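Local coordinates for protein alpha,alpha-trehalose-phosphate synthase (UDP-forming) (Burkholderia multivorans, PDB 5UOF) that belongs to glycosyltransferase family 20 and adopts the two-domain GT-B fold, at residues L393-F398 with A408-P413; L280-Q285 with Y414-M419; F194-D199 with D372-V377; E404-L409 with H438-A443. All blocks are in the same frame, centred on the assembly; numbering follows the deposited sequence. Where two conformers were deposited one is given.

Contact 1: L393-F398 with A408-P413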
loop_
_atom_site.group_PDB
_atom_site.type_symbol
_atom_site.label_atom_id
_atom_site.label_comp_id
_atom_site.label_asym_id
_atom_site.label_seq_id
_atom_site.Cartn_x
_atom_site.Cartn_y
_atom_site.Cartn_z
ATOM N N LEU A 393 -10.857 24.595 -6.525
ATOM C CA LEU A 393 -10.194 23.325 -6.793
ATOM C C LEU A 393 -10.573 22.324 -5.712
ATOM O O LEU A 393 -10.350 22.580 -4.524
ATOM C CB LEU A 393 -8.679 23.499 -6.833
ATOM C CG LEU A 393 -7.836 22.221 -6.952
ATOM C CD1 LEU A 393 -8.066 21.562 -8.299
ATOM C CD2 LEU A 393 -6.373 22.565 -6.765
ATOM N N VAL A 394 -11.123 21.186 -6.132
ATOM C CA VAL A 394 -11.360 20.041 -5.256
ATOM C C VAL A 394 -10.256 19.042 -5.557
ATOM O O VAL A 394 -10.132 18.584 -6.698
ATOM C CB VAL A 394 -12.743 19.421 -5.497
ATOM C CG1 VAL A 394 -12.914 18.177 -4.642
ATOM C CG2 VAL A 394 -13.845 20.435 -5.157
ATOM N N LEU A 395 -9.445 18.719 -4.549
ATOM C CA LEU A 395 -8.152 18.069 -4.783
ATOM C C LEU A 395 -7.977 16.882 -3.851
ATOM O O LEU A 395 -8.212 17.001 -2.647
ATOM C CB LEU A 395 -7.000 19.061 -4.567
ATOM C CG LEU A 395 -5.573 18.538 -4.780
ATOM C CD1 LEU A 395 -5.390 18.059 -6.195
ATOM C CD2 LEU A 395 -4.546 19.628 -4.473
ATOM N N SER A 396 -7.519 15.755 -4.403
ATOM C CA SER A 396 -7.219 14.577 -3.594
ATOM C C SER A 396 -6.017 14.816 -2.688
ATOM O O SER A 396 -4.981 15.322 -3.129
ATOM C CB SER A 396 -6.913 13.387 -4.503
ATOM O OG SER A 396 -6.334 12.319 -3.758
ATOM N N GLU A 397 -6.141 14.396 -1.428
ATOM C CA GLU A 397 -5.025 14.476 -0.496
ATOM C C GLU A 397 -3.877 13.547 -0.865
ATOM O O GLU A 397 -2.816 13.643 -0.246
ATOM C CB GLU A 397 -5.487 14.145 0.921
ATOM C CG GLU A 397 -6.023 12.750 1.080
ATOM C CD GLU A 397 -6.326 12.451 2.533
ATOM O OE1 GLU A 397 -5.404 12.037 3.267
ATOM O OE2 GLU A 397 -7.481 12.670 2.943
ATOM N N PHE A 398 -4.080 12.631 -1.807
ATOM C CA PHE A 398 -3.019 11.729 -2.248
ATOM C C PHE A 398 -2.335 12.201 -3.518
ATOM O O PHE A 398 -1.536 11.443 -4.099
ATOM C CB PHE A 398 -3.569 10.330 -2.467
ATOM C CG PHE A 398 -4.233 9.739 -1.246
ATOM C CD1 PHE A 398 -3.485 9.384 -0.139
ATOM C CD2 PHE A 398 -5.605 9.540 -1.223
ATOM C CE1 PHE A 398 -4.096 8.826 0.980
ATOM C CE2 PHE A 398 -6.222 8.993 -0.109
ATOM C CZ PHE A 398 -5.470 8.637 0.986
ATOM N N ALA A 408 -7.035 24.537 -1.849
ATOM C CA ALA A 408 -7.990 23.582 -2.390
ATOM C C ALA A 408 -8.885 23.046 -1.285
ATOM O O ALA A 408 -8.522 23.052 -0.108
ATOM C CB ALA A 408 -7.270 22.408 -3.063
ATOM N N LEU A 409 -10.080 22.612 -1.679
ATOM C CA LEU A 409 -10.887 21.734 -0.835
ATOM C C LEU A 409 -10.267 20.357 -0.973
ATOM O O LEU A 409 -10.425 19.700 -2.004
ATOM C CB LEU A 409 -12.351 21.747 -1.264
ATOM C CG LEU A 409 -13.164 23.020 -0.994
ATOM C CD1 LEU A 409 -14.614 22.836 -1.457
ATOM C CD2 LEU A 409 -13.143 23.392 0.507
ATOM N N LEU A 410 -9.537 19.924 0.057
ATOM C CA LEU A 410 -8.849 18.636 0.024
ATOM C C LEU A 410 -9.800 17.525 0.436
ATOM O O LEU A 410 -10.514 17.652 1.437
ATOM C CB LEU A 410 -7.644 18.650 0.960
ATOM C CG LEU A 410 -6.604 19.694 0.562
ATOM C CD1 LEU A 410 -5.648 19.965 1.716
ATOM C CD2 LEU A 410 -5.847 19.227 -0.690
ATOM N N VAL A 411 -9.787 16.419 -0.312
ATOM C CA VAL A 411 -10.695 15.314 -0.025
ATOM C C VAL A 411 -9.962 13.981 -0.114
ATOM O O VAL A 411 -8.913 13.844 -0.755
ATOM C CB VAL A 411 -11.913 15.294 -0.971
ATOM C CG1 VAL A 411 -12.722 16.570 -0.805
ATOM C CG2 VAL A 411 -11.461 15.129 -2.415
ATOM N N ASN A 412 -10.546 12.994 0.537
ATOM C CA ASN A 412 -10.102 11.620 0.411
ATOM C C ASN A 412 -10.991 10.951 -0.628
ATOM O O ASN A 412 -12.189 10.767 -0.373
ATOM C CB ASN A 412 -10.207 10.908 1.763
ATOM C CG ASN A 412 -9.632 9.496 1.735
ATOM O OD1 ASN A 412 -9.701 8.813 0.722
ATOM N ND2 ASN A 412 -9.085 9.047 2.867
ATOM N N PRO A 413 -10.470 10.580 -1.800
ATOM C CA PRO A 413 -11.345 10.054 -2.862
ATOM C C PRO A 413 -11.951 8.695 -2.548
ATOM O O PRO A 413 -12.886 8.283 -3.253
ATOM C CB PRO A 413 -10.419 9.987 -4.085
ATOM C CG PRO A 413 -9.042 9.856 -3.509
ATOM C CD PRO A 413 -9.056 10.627 -2.207
HETATM O O HOH W 1 -8.370 11.514 5.059
#

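Contact 2: L280-Q285 with Y414-M419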
loop_
_atom_site.group_PDB
_atom_site.type_symbol
_atom_site.label_atom_id
_atom_site.label_comp_id
_atom_site.label_asym_id
_atom_site.label_seq_id
_atom_site.Cartn_x
_atom_site.Cartn_y
_atom_site.Cartn_z
ATOM N N LEU A 280 -11.436 7.206 -11.522
ATOM C CA LEU A 280 -12.438 7.920 -12.306
ATOM C C LEU A 280 -13.845 7.382 -12.051
ATOM O O LEU A 280 -14.819 8.126 -12.194
ATOM C CB LEU A 280 -12.068 7.864 -13.784
ATOM C CG LEU A 280 -10.864 8.774 -14.043
ATOM C CD1 LEU A 280 -10.209 8.491 -15.397
ATOM C CD2 LEU A 280 -11.308 10.234 -13.951
ATOM N N VAL A 281 -13.984 6.110 -11.673
ATOM C CA VAL A 281 -15.301 5.634 -11.257
ATOM C C VAL A 281 -15.767 6.408 -10.037
ATOM O O VAL A 281 -16.912 6.876 -9.969
ATOM C CB VAL A 281 -15.280 4.124 -10.971
ATOM C CG1 VAL A 281 -16.569 3.713 -10.252
ATOM C CG2 VAL A 281 -15.110 3.348 -12.268
ATOM N N GLU A 282 -14.881 6.528 -9.044
ATOM C CA GLU A 282 -15.194 7.290 -7.842
ATOM C C GLU A 282 -15.517 8.731 -8.191
ATOM O O GLU A 282 -16.436 9.325 -7.623
ATOM C CB GLU A 282 -14.022 7.235 -6.860
ATOM C CG GLU A 282 -13.791 5.869 -6.220
ATOM C CD GLU A 282 -12.936 4.937 -7.063
ATOM O OE1 GLU A 282 -12.550 3.867 -6.548
ATOM O OE2 GLU A 282 -12.644 5.262 -8.231
ATOM N N ARG A 283 -14.757 9.306 -9.123
ATOM C CA ARG A 283 -15.005 10.671 -9.579
ATOM C C ARG A 283 -16.453 10.840 -10.038
ATOM O O ARG A 283 -17.167 11.759 -9.600
ATOM C CB ARG A 283 -14.018 10.982 -10.717
ATOM C CG ARG A 283 -13.808 12.455 -11.046
ATOM C CD ARG A 283 -12.717 13.069 -10.184
ATOM N NE ARG A 283 -11.450 12.339 -10.298
ATOM C CZ ARG A 283 -10.495 12.608 -11.182
ATOM N NH1 ARG A 283 -10.648 13.588 -12.063
ATOM N NH2 ARG A 283 -9.383 11.872 -11.199
ATOM N N PHE A 284 -16.902 9.953 -10.924
ATOM C CA PHE A 284 -18.254 10.039 -11.452
ATOM C C PHE A 284 -19.279 9.775 -10.361
ATOM O O PHE A 284 -20.310 10.450 -10.299
ATOM C CB PHE A 284 -18.470 9.034 -12.581
ATOM C CG PHE A 284 -17.774 9.378 -13.880
ATOM C CD1 PHE A 284 -16.848 10.407 -13.956
ATOM C CD2 PHE A 284 -18.083 8.665 -15.025
ATOM C CE1 PHE A 284 -16.219 10.699 -15.170
ATOM C CE2 PHE A 284 -17.455 8.950 -16.240
ATOM C CZ PHE A 284 -16.531 9.975 -16.302
ATOM N N GLN A 285 -19.027 8.772 -9.517
ATOM C CA GLN A 285 -20.038 8.380 -8.539
ATOM C C GLN A 285 -20.239 9.455 -7.480
ATOM O O GLN A 285 -21.339 9.588 -6.935
ATOM C CB GLN A 285 -19.658 7.047 -7.883
ATOM C CG GLN A 285 -19.772 5.866 -8.845
ATOM C CD GLN A 285 -19.521 4.529 -8.172
ATOM O OE1 GLN A 285 -19.117 4.475 -7.014
ATOM N NE2 GLN A 285 -19.758 3.440 -8.904
ATOM N N TYR A 414 -11.482 8.004 -1.507
ATOM C CA TYR A 414 -12.133 6.790 -1.035
ATOM C C TYR A 414 -13.371 7.078 -0.202
ATOM O O TYR A 414 -14.041 6.142 0.235
ATOM C CB TYR A 414 -11.154 5.954 -0.223
ATOM C CG TYR A 414 -10.009 5.477 -1.082
ATOM C CD1 TYR A 414 -10.129 4.319 -1.842
ATOM C CD2 TYR A 414 -8.829 6.203 -1.165
ATOM C CE1 TYR A 414 -9.095 3.875 -2.638
ATOM C CE2 TYR A 414 -7.771 5.762 -1.970
ATOM C CZ TYR A 414 -7.920 4.605 -2.702
ATOM O OH TYR A 414 -6.898 4.145 -3.493
ATOM N N ASP A 415 -13.687 8.344 0.018
ATOM C CA ASP A 415 -14.862 8.757 0.772
ATOM C C ASP A 415 -15.762 9.496 -0.216
ATOM O O ASP A 415 -15.664 10.715 -0.360
ATOM C CB ASP A 415 -14.431 9.617 1.944
ATOM C CG ASP A 415 -15.571 9.979 2.869
ATOM O OD1 ASP A 415 -16.754 9.778 2.505
ATOM O OD2 ASP A 415 -15.274 10.472 3.978
ATOM N N LEU A 416 -16.634 8.755 -0.907
ATOM C CA LEU A 416 -17.456 9.367 -1.950
ATOM C C LEU A 416 -18.345 10.464 -1.389
ATOM O O LEU A 416 -18.574 11.484 -2.051
ATOM C CB LEU A 416 -18.314 8.315 -2.655
ATOM C CG LEU A 416 -17.561 7.158 -3.315
ATOM C CD1 LEU A 416 -18.546 6.203 -3.975
ATOM C CD2 LEU A 416 -16.573 7.701 -4.320
ATOM N N SER A 417 -18.866 10.271 -0.178
ATOM C CA SER A 417 -19.722 11.298 0.402
ATOM C C SER A 417 -18.939 12.568 0.704
ATOM O O SER A 417 -19.457 13.674 0.513
ATOM C CB SER A 417 -20.407 10.774 1.654
ATOM O OG SER A 417 -21.369 9.804 1.291
ATOM N N GLN A 418 -17.693 12.446 1.174
ATOM C CA GLN A 418 -16.902 13.659 1.364
ATOM C C GLN A 418 -16.677 14.364 0.034
ATOM O O GLN A 418 -16.760 15.595 -0.047
ATOM C CB GLN A 418 -15.560 13.363 2.038
ATOM C CG GLN A 418 -14.719 14.644 2.199
ATOM C CD GLN A 418 -13.279 14.400 2.621
ATOM O OE1 GLN A 418 -12.696 13.370 2.312
ATOM N NE2 GLN A 418 -12.703 15.362 3.335
ATOM N N MET A 419 -16.392 13.600 -1.026
ATOM C CA MET A 419 -16.203 14.222 -2.335
ATOM C C MET A 419 -17.473 14.902 -2.814
ATOM O O MET A 419 -17.420 16.026 -3.334
ATOM C CB MET A 419 -15.735 13.187 -3.356
ATOM C CG MET A 419 -14.327 12.704 -3.068
ATOM S SD MET A 419 -13.338 12.599 -4.593
ATOM C CE MET A 419 -14.111 11.202 -5.397
#

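Contact 3: F194-D199 with D372-V377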
loop_
_atom_site.group_PDB
_atom_site.type_symbol
_atom_site.label_atom_id
_atom_site.label_comp_id
_atom_site.label_asym_id
_atom_site.label_seq_id
_atom_site.Cartn_x
_atom_site.Cartn_y
_atom_site.Cartn_z
ATOM N N PHE A 194 12.892 13.872 -5.665
ATOM C CA PHE A 194 11.523 13.399 -5.567
ATOM C C PHE A 194 10.555 14.570 -5.667
ATOM O O PHE A 194 10.930 15.733 -5.510
ATOM C CB PHE A 194 11.293 12.657 -4.245
ATOM C CG PHE A 194 12.175 11.454 -4.074
ATOM C CD1 PHE A 194 11.775 10.227 -4.559
ATOM C CD2 PHE A 194 13.406 11.568 -3.448
ATOM C CE1 PHE A 194 12.593 9.113 -4.423
ATOM C CE2 PHE A 194 14.226 10.466 -3.303
ATOM C CZ PHE A 194 13.809 9.235 -3.786
ATOM N N GLN A 195 9.280 14.244 -5.888
ATOM C CA GLN A 195 8.271 15.297 -5.979
ATOM C C GLN A 195 8.027 15.961 -4.625
ATOM O O GLN A 195 7.950 17.194 -4.538
ATOM C CB GLN A 195 6.964 14.739 -6.554
ATOM C CG GLN A 195 7.061 14.349 -8.053
ATOM C CD GLN A 195 6.833 15.523 -9.016
ATOM O OE1 GLN A 195 7.012 16.695 -8.661
ATOM N NE2 GLN A 195 6.413 15.203 -10.237
ATOM N N THR A 196 7.862 15.168 -3.557
ATOM C CA THR A 196 7.412 15.724 -2.282
ATOM C C THR A 196 8.307 15.256 -1.143
ATOM O O THR A 196 9.058 14.292 -1.276
ATOM C CB THR A 196 5.964 15.323 -1.957
ATOM O OG1 THR A 196 5.890 13.912 -1.711
ATOM C CG2 THR A 196 5.016 15.697 -3.102
ATOM N N ASP A 197 8.200 15.958 -0.005
ATOM C CA ASP A 197 8.936 15.537 1.183
ATOM C C ASP A 197 8.570 14.115 1.585
ATOM O O ASP A 197 9.428 13.367 2.061
ATOM C CB ASP A 197 8.669 16.494 2.345
ATOM C CG ASP A 197 9.621 16.274 3.507
ATOM O OD1 ASP A 197 10.841 16.478 3.324
ATOM O OD2 ASP A 197 9.154 15.894 4.600
ATOM N N ALA A 198 7.309 13.727 1.396
ATOM C CA ALA A 198 6.885 12.380 1.758
ATOM C C ALA A 198 7.608 11.333 0.925
ATOM O O ALA A 198 8.006 10.289 1.448
ATOM C CB ALA A 198 5.371 12.246 1.597
ATOM N N ASP A 199 7.773 11.591 -0.382
ATOM C CA ASP A 199 8.532 10.679 -1.234
ATOM C C ASP A 199 9.981 10.594 -0.768
ATOM O O ASP A 199 10.555 9.504 -0.664
ATOM C CB ASP A 199 8.480 11.150 -2.695
ATOM C CG ASP A 199 7.070 11.221 -3.239
ATOM O OD1 ASP A 199 6.300 10.260 -3.025
ATOM O OD2 ASP A 199 6.737 12.243 -3.880
ATOM N N ASP A 372 -1.090 10.285 -6.977
ATOM C CA ASP A 372 -0.454 11.041 -8.054
ATOM C C ASP A 372 0.825 11.672 -7.520
ATOM O O ASP A 372 0.817 12.289 -6.450
ATOM C CB ASP A 372 -1.422 12.114 -8.578
ATOM C CG ASP A 372 -1.038 12.652 -9.956
ATOM O OD1 ASP A 372 0.162 12.925 -10.196
ATOM O OD2 ASP A 372 -1.954 12.832 -10.788
ATOM N N GLY A 373 1.925 11.510 -8.253
ATOM C CA GLY A 373 3.177 12.105 -7.808
ATOM C C GLY A 373 3.077 13.604 -7.591
ATOM O O GLY A 373 3.742 14.158 -6.707
ATOM N N MET A 374 2.279 14.285 -8.412
ATOM C CA MET A 374 2.142 15.731 -8.288
ATOM C C MET A 374 0.745 16.146 -8.728
ATOM O O MET A 374 -0.077 16.526 -7.891
ATOM C CB MET A 374 3.240 16.444 -9.103
ATOM C CG MET A 374 3.158 17.981 -9.086
ATOM S SD MET A 374 3.116 18.664 -7.410
ATOM C CE MET A 374 4.629 18.000 -6.696
ATOM N N ASN A 375 0.481 16.022 -10.034
ATOM C CA ASN A 375 -0.732 16.401 -10.759
ATOM C C ASN A 375 -0.642 17.851 -11.208
ATOM O O ASN A 375 -0.972 18.780 -10.457
ATOM C CB ASN A 375 -2.024 16.174 -9.970
ATOM C CG ASN A 375 -3.228 16.193 -10.874
ATOM O OD1 ASN A 375 -3.576 17.239 -11.413
ATOM N ND2 ASN A 375 -3.834 15.032 -11.096
ATOM N N LEU A 376 -0.204 18.049 -12.451
ATOM C CA LEU A 376 -0.090 19.397 -12.988
ATOM C C LEU A 376 -1.430 19.968 -13.435
ATOM O O LEU A 376 -1.574 21.195 -13.496
ATOM C CB LEU A 376 0.914 19.410 -14.148
ATOM C CG LEU A 376 2.340 19.006 -13.735
ATOM C CD1 LEU A 376 3.238 18.865 -14.954
ATOM C CD2 LEU A 376 2.937 20.003 -12.742
ATOM N N VAL A 377 -2.422 19.123 -13.723
ATOM C CA VAL A 377 -3.752 19.654 -14.026
ATOM C C VAL A 377 -4.271 20.492 -12.862
ATOM O O VAL A 377 -4.863 21.552 -13.073
ATOM C CB VAL A 377 -4.724 18.516 -14.401
ATOM C CG1 VAL A 377 -6.174 18.971 -14.286
ATOM C CG2 VAL A 377 -4.428 18.030 -15.819
HETATM O O HOH W 2 4.133 12.358 -4.636
#

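Contact 4: E404-L409 with H438-A443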
loop_
_atom_site.group_PDB
_atom_site.type_symbol
_atom_site.label_atom_id
_atom_site.label_comp_id
_atom_site.label_asym_id
_atom_site.label_seq_id
_atom_site.Cartn_x
_atom_site.Cartn_y
_atom_site.Cartn_z
ATOM N N GLU A 404 1.086 21.646 -1.481
ATOM C CA GLU A 404 1.269 23.052 -1.833
ATOM C C GLU A 404 -0.036 23.818 -1.939
ATOM O O GLU A 404 -0.125 24.956 -1.461
ATOM C CB GLU A 404 2.013 23.169 -3.171
ATOM C CG GLU A 404 3.438 22.649 -3.145
ATOM C CD GLU A 404 4.078 22.633 -4.526
ATOM O OE1 GLU A 404 3.965 21.605 -5.236
ATOM O OE2 GLU A 404 4.684 23.665 -4.900
ATOM N N LEU A 405 -1.048 23.220 -2.564
ATOM C CA LEU A 405 -2.300 23.917 -2.861
ATOM C C LEU A 405 -3.229 23.850 -1.651
ATOM O O LEU A 405 -4.278 23.203 -1.650
ATOM C CB LEU A 405 -2.939 23.334 -4.115
ATOM C CG LEU A 405 -2.040 23.436 -5.365
ATOM C CD1 LEU A 405 -2.725 22.830 -6.584
ATOM C CD2 LEU A 405 -1.614 24.886 -5.648
ATOM N N THR A 406 -2.815 24.563 -0.602
ATOM C CA THR A 406 -3.537 24.523 0.662
ATOM C C THR A 406 -4.889 25.217 0.588
ATOM O O THR A 406 -5.705 25.039 1.503
ATOM C CB THR A 406 -2.685 25.155 1.764
ATOM O OG1 THR A 406 -2.302 26.478 1.376
ATOM C CG2 THR A 406 -1.423 24.310 2.005
ATOM N N GLY A 407 -5.150 25.986 -0.470
ATOM C CA GLY A 407 -6.457 26.593 -0.665
ATOM C C GLY A 407 -7.461 25.702 -1.363
ATOM O O GLY A 407 -8.629 26.074 -1.492
ATOM N N ALA A 408 -7.035 24.537 -1.849
ATOM C CA ALA A 408 -7.990 23.582 -2.390
ATOM C C ALA A 408 -8.885 23.046 -1.285
ATOM O O ALA A 408 -8.522 23.052 -0.108
ATOM C CB ALA A 408 -7.270 22.408 -3.063
ATOM N N LEU A 409 -10.080 22.612 -1.679
ATOM C CA LEU A 409 -10.887 21.734 -0.835
ATOM C C LEU A 409 -10.267 20.357 -0.973
ATOM O O LEU A 409 -10.425 19.700 -2.004
ATOM C CB LEU A 409 -12.351 21.747 -1.264
ATOM C CG LEU A 409 -13.164 23.020 -0.994
ATOM C CD1 LEU A 409 -14.614 22.836 -1.457
ATOM C CD2 LEU A 409 -13.143 23.392 0.507
ATOM N N HIS A 438 -8.159 31.016 -3.798
ATOM C CA HIS A 438 -7.445 31.151 -5.058
ATOM C C HIS A 438 -6.125 31.887 -4.867
ATOM O O HIS A 438 -5.083 31.454 -5.376
ATOM C CB HIS A 438 -8.308 31.884 -6.085
ATOM C CG HIS A 438 -7.580 32.154 -7.361
ATOM N ND1 HIS A 438 -7.258 31.151 -8.250
ATOM C CD2 HIS A 438 -7.056 33.295 -7.870
ATOM C CE1 HIS A 438 -6.593 31.668 -9.269
ATOM N NE2 HIS A 438 -6.445 32.964 -9.058
ATOM N N GLU A 439 -6.145 33.012 -4.134
ATOM C CA GLU A 439 -4.915 33.777 -3.989
ATOM C C GLU A 439 -3.912 33.030 -3.126
ATOM O O GLU A 439 -2.704 33.154 -3.340
ATOM C CB GLU A 439 -5.202 35.163 -3.406
ATOM C CG GLU A 439 -6.065 36.034 -4.314
ATOM C CD GLU A 439 -5.349 36.439 -5.602
ATOM O OE1 GLU A 439 -4.101 36.538 -5.580
ATOM O OE2 GLU A 439 -6.035 36.659 -6.630
ATOM N N GLU A 440 -4.396 32.265 -2.147
ATOM C CA GLU A 440 -3.514 31.395 -1.376
ATOM C C GLU A 440 -2.790 30.402 -2.283
ATOM O O GLU A 440 -1.562 30.258 -2.217
ATOM C CB GLU A 440 -4.340 30.680 -0.308
ATOM C CG GLU A 440 -3.596 29.672 0.535
ATOM C CD GLU A 440 -4.497 29.074 1.602
ATOM O OE1 GLU A 440 -5.590 29.627 1.842
ATOM O OE2 GLU A 440 -4.132 28.053 2.197
ATOM N N ASN A 441 -3.537 29.730 -3.164
ATOM C CA ASN A 441 -2.929 28.770 -4.083
ATOM C C ASN A 441 -2.036 29.458 -5.107
ATOM O O ASN A 441 -0.939 28.977 -5.410
ATOM C CB ASN A 441 -4.015 27.963 -4.793
ATOM C CG ASN A 441 -4.616 26.888 -3.902
ATOM O OD1 ASN A 441 -4.031 26.520 -2.894
ATOM N ND2 ASN A 441 -5.787 26.380 -4.275
ATOM N N LEU A 442 -2.495 30.580 -5.659
ATOM C CA LEU A 442 -1.727 31.260 -6.700
ATOM C C LEU A 442 -0.388 31.763 -6.165
ATOM O O LEU A 442 0.627 31.732 -6.877
ATOM C CB LEU A 442 -2.554 32.409 -7.269
ATOM C CG LEU A 442 -1.900 33.283 -8.331
ATOM C CD1 LEU A 442 -1.423 32.431 -9.507
ATOM C CD2 LEU A 442 -2.891 34.333 -8.803
ATOM N N ALA A 443 -0.363 32.227 -4.912
ATOM C CA ALA A 443 0.895 32.664 -4.319
ATOM C C ALA A 443 1.876 31.504 -4.217
ATOM O O ALA A 443 3.072 31.671 -4.481
ATOM C CB ALA A 443 0.644 33.290 -2.949
#

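Contact 1: L393-F398 with A408-P413
Ala-408 turns its methyl group toward the neighbouring strand 393-396, CB lying 3.7 Å from Leu-395 CB and 3.8 Å from Leu-393 CD2. At Leu-409 the pairing becomes regular: N donates to Leu-393 O, and O receives Leu-395 N at 2.9 Å. Leu-410 projects on the face opposite to Leu-409, alongside Leu-395 and pointing the same way, with Leu-410 CD2 4.0 Å from Leu-395 CD2. These are the last two strands of the six-stranded parallel, Rossmann-like sheet in the C-terminal half of the GT-B fold; their axes diverge by 29°, and 409-411 is an edge strand within this chain. Val-411 N bonds to Leu-395 O and its O accepts from Glu-397 N, while Val-411 CG2 reaches Val-394 CG1 at 4.0 Å. Asn-412, its CG anti to N (chi1 -175°), sets OD1 in plane at the edge of the Phe-398 ring, 3.6 Å from CE2. That OD1 takes Tyr-414 N; ND2 donates to O of Arg-174 of the second subunit, whose guanidinium salt-bridges Glu-397 OE1. Pro-413 CD abuts Phe-398 CD2 at 3.7 Å and Ser-396 OG, which takes Phe-398 N in an ST turn and is hydrogen-bonded to Pro-369 O.

Contact 2: L280-Q285 with Y414-M419
Glu-282 and Leu-416 meet where two helices of the C-terminal Rossmann-like domain approach each other: helix 280-293, which follows the domain's first strand, and the opening turn of helix 416-428, which follows its last. The principle illustrated is that a charged residue can contribute to an apolar interface through its methylenes, with the carboxylate turned aside. Leu-416 carries most of the apolar contact by splitting its two branches. CD2 goes to the Glu-282 stem, 3.6 Å from CB and 3.8 Å from CG, while CD1 is directed at Gln-285. Because the Glu-282 chain bends at chi2 (85°), its carboxylate is led away from the leucine. Met-419, folded at both chi2 and chi3, adds its terminal methyl next to the same turn.

Apolar carbon also lies against polar atoms. Leu-416 CD1 is 3.5 Å from Gln-285 OE1, of an amide whose NE2 is hydrogen-bonded to Glu-327 OE2, and Met-419 CE sits 3.7 Å from Glu-282 O, with Arg-283 N 4.2 Å from the same methyl.

The two segments share no hydrogen bond; the side-chain bond within them caps the start of helix 416-428. Asp-415 is the N-cap, and its OD2 accepts from the N of a bound serine. Its OD1 takes Gln-418 N at 3.1 Å, the donor arriving from above the carboxylate plane, 74° out of it.

Contact 3: F194-D199 with D372-V377
Two loops that lead into helices come together with Gln-195 CA 6.3 Å from Gly-373 CA, and the contact is made by side chains meeting both backbone and side chain, with one water between. Gln-195 lays its stem on the Gly-373 carbonyl, CB being 3.3 Å from O. A bend at chi2 (-85°) then turns its amide across Met-374, where OE1 lies 3.4 Å from CE and NE2 3.6 Å from CB. The amide is held at both ends, NE2 giving to His-164 O and OE1 taking Ile-235 N, which satisfies this buried group and fixes its rotation against Met-374. Thr-196 CG2 approaches Gly-373 O more loosely. A water lies between the two loops, 2.8 Å from Gly-373 O and 2.7 Å from Asp-199 OD2. Each loop is braced internally: Thr-196 and Asp-199 form a capping box, and Asp-372 OD1 accepts Met-374 N in an Asx turn. The first loop joins strand 191-194 of the N-terminal mixed sheet to helix 197-209; the second runs from strand 364-367 of the C-terminal parallel sheet to helix 376-384. The contact thus spans the two domains of the GT-B fold.

Contact 4: E404-L409 with H438-A443
Thr-406 OG1 donates to Glu-440 OE2 across 2.6 Å, using the anti lone pair of the carboxylate oxygen. Both side chains are set for this meeting: the threonine hydroxyl sits between its own N and carbonyl carbon (chi1 55°), and Glu-440 reaches out fully extended, crossing the threonine side chain at about a right angle. The second bond illustrates how a side-chain amide can hold a tight turn. Asn-441 OD1 accepts Gly-407 N at 2.7 Å, the donor tilted 32° from the carbonyl plane. Residues 405 to 408 make a type I turn, closed by Ala-408 N on Leu-405 O, and Leu-405 is also the centre of an inverse gamma turn. With no side chain at Gly-407, the amide lies close against this backbone, Asn-441 CG being 3.7 Å from Gly-407 CA and OD1 3.1 Å from Leu-405 C. Leu-405 also packs on the asparagine: its CB is 3.6 Å from OD1, and its CD2 is 4.0 Å from Asn-441 CB. Arg-437, one turn earlier on the helix, donates to Gly-407 O. The turn lies in the loop between strands 392-396 and 409-411, against helix 431-447; Leu-405 packs on Ala-378 and Asn-441 on Val-382 of helix 376-384, and Glu-404 salt-bridges Lys-379 of that helix.

Contacts 1, 2 and 4 lie in the C-terminal domain, around its parallel sheet; contact 3 ties that domain to the other one. Contact 1 is central, touching all the others. Contact 4 shares Ala-408 and Leu-409 with it, 12 Å away between centres, and contact 2 lies 11 Å away, reached by running from strand 409-411 into helix 416-428. Along the chain, contact 1 is nested within the loop closed by contact 2, and contact 3 closes before contacts 1 and 4 open. Contacts 2 and 4, with centres 22 Å apart, do not touch. Contact 3 meets contact 1 through Asp-372 and Phe-398, linking sheet and interdomain junction; contacts 1 and 2 also touch the second subunit.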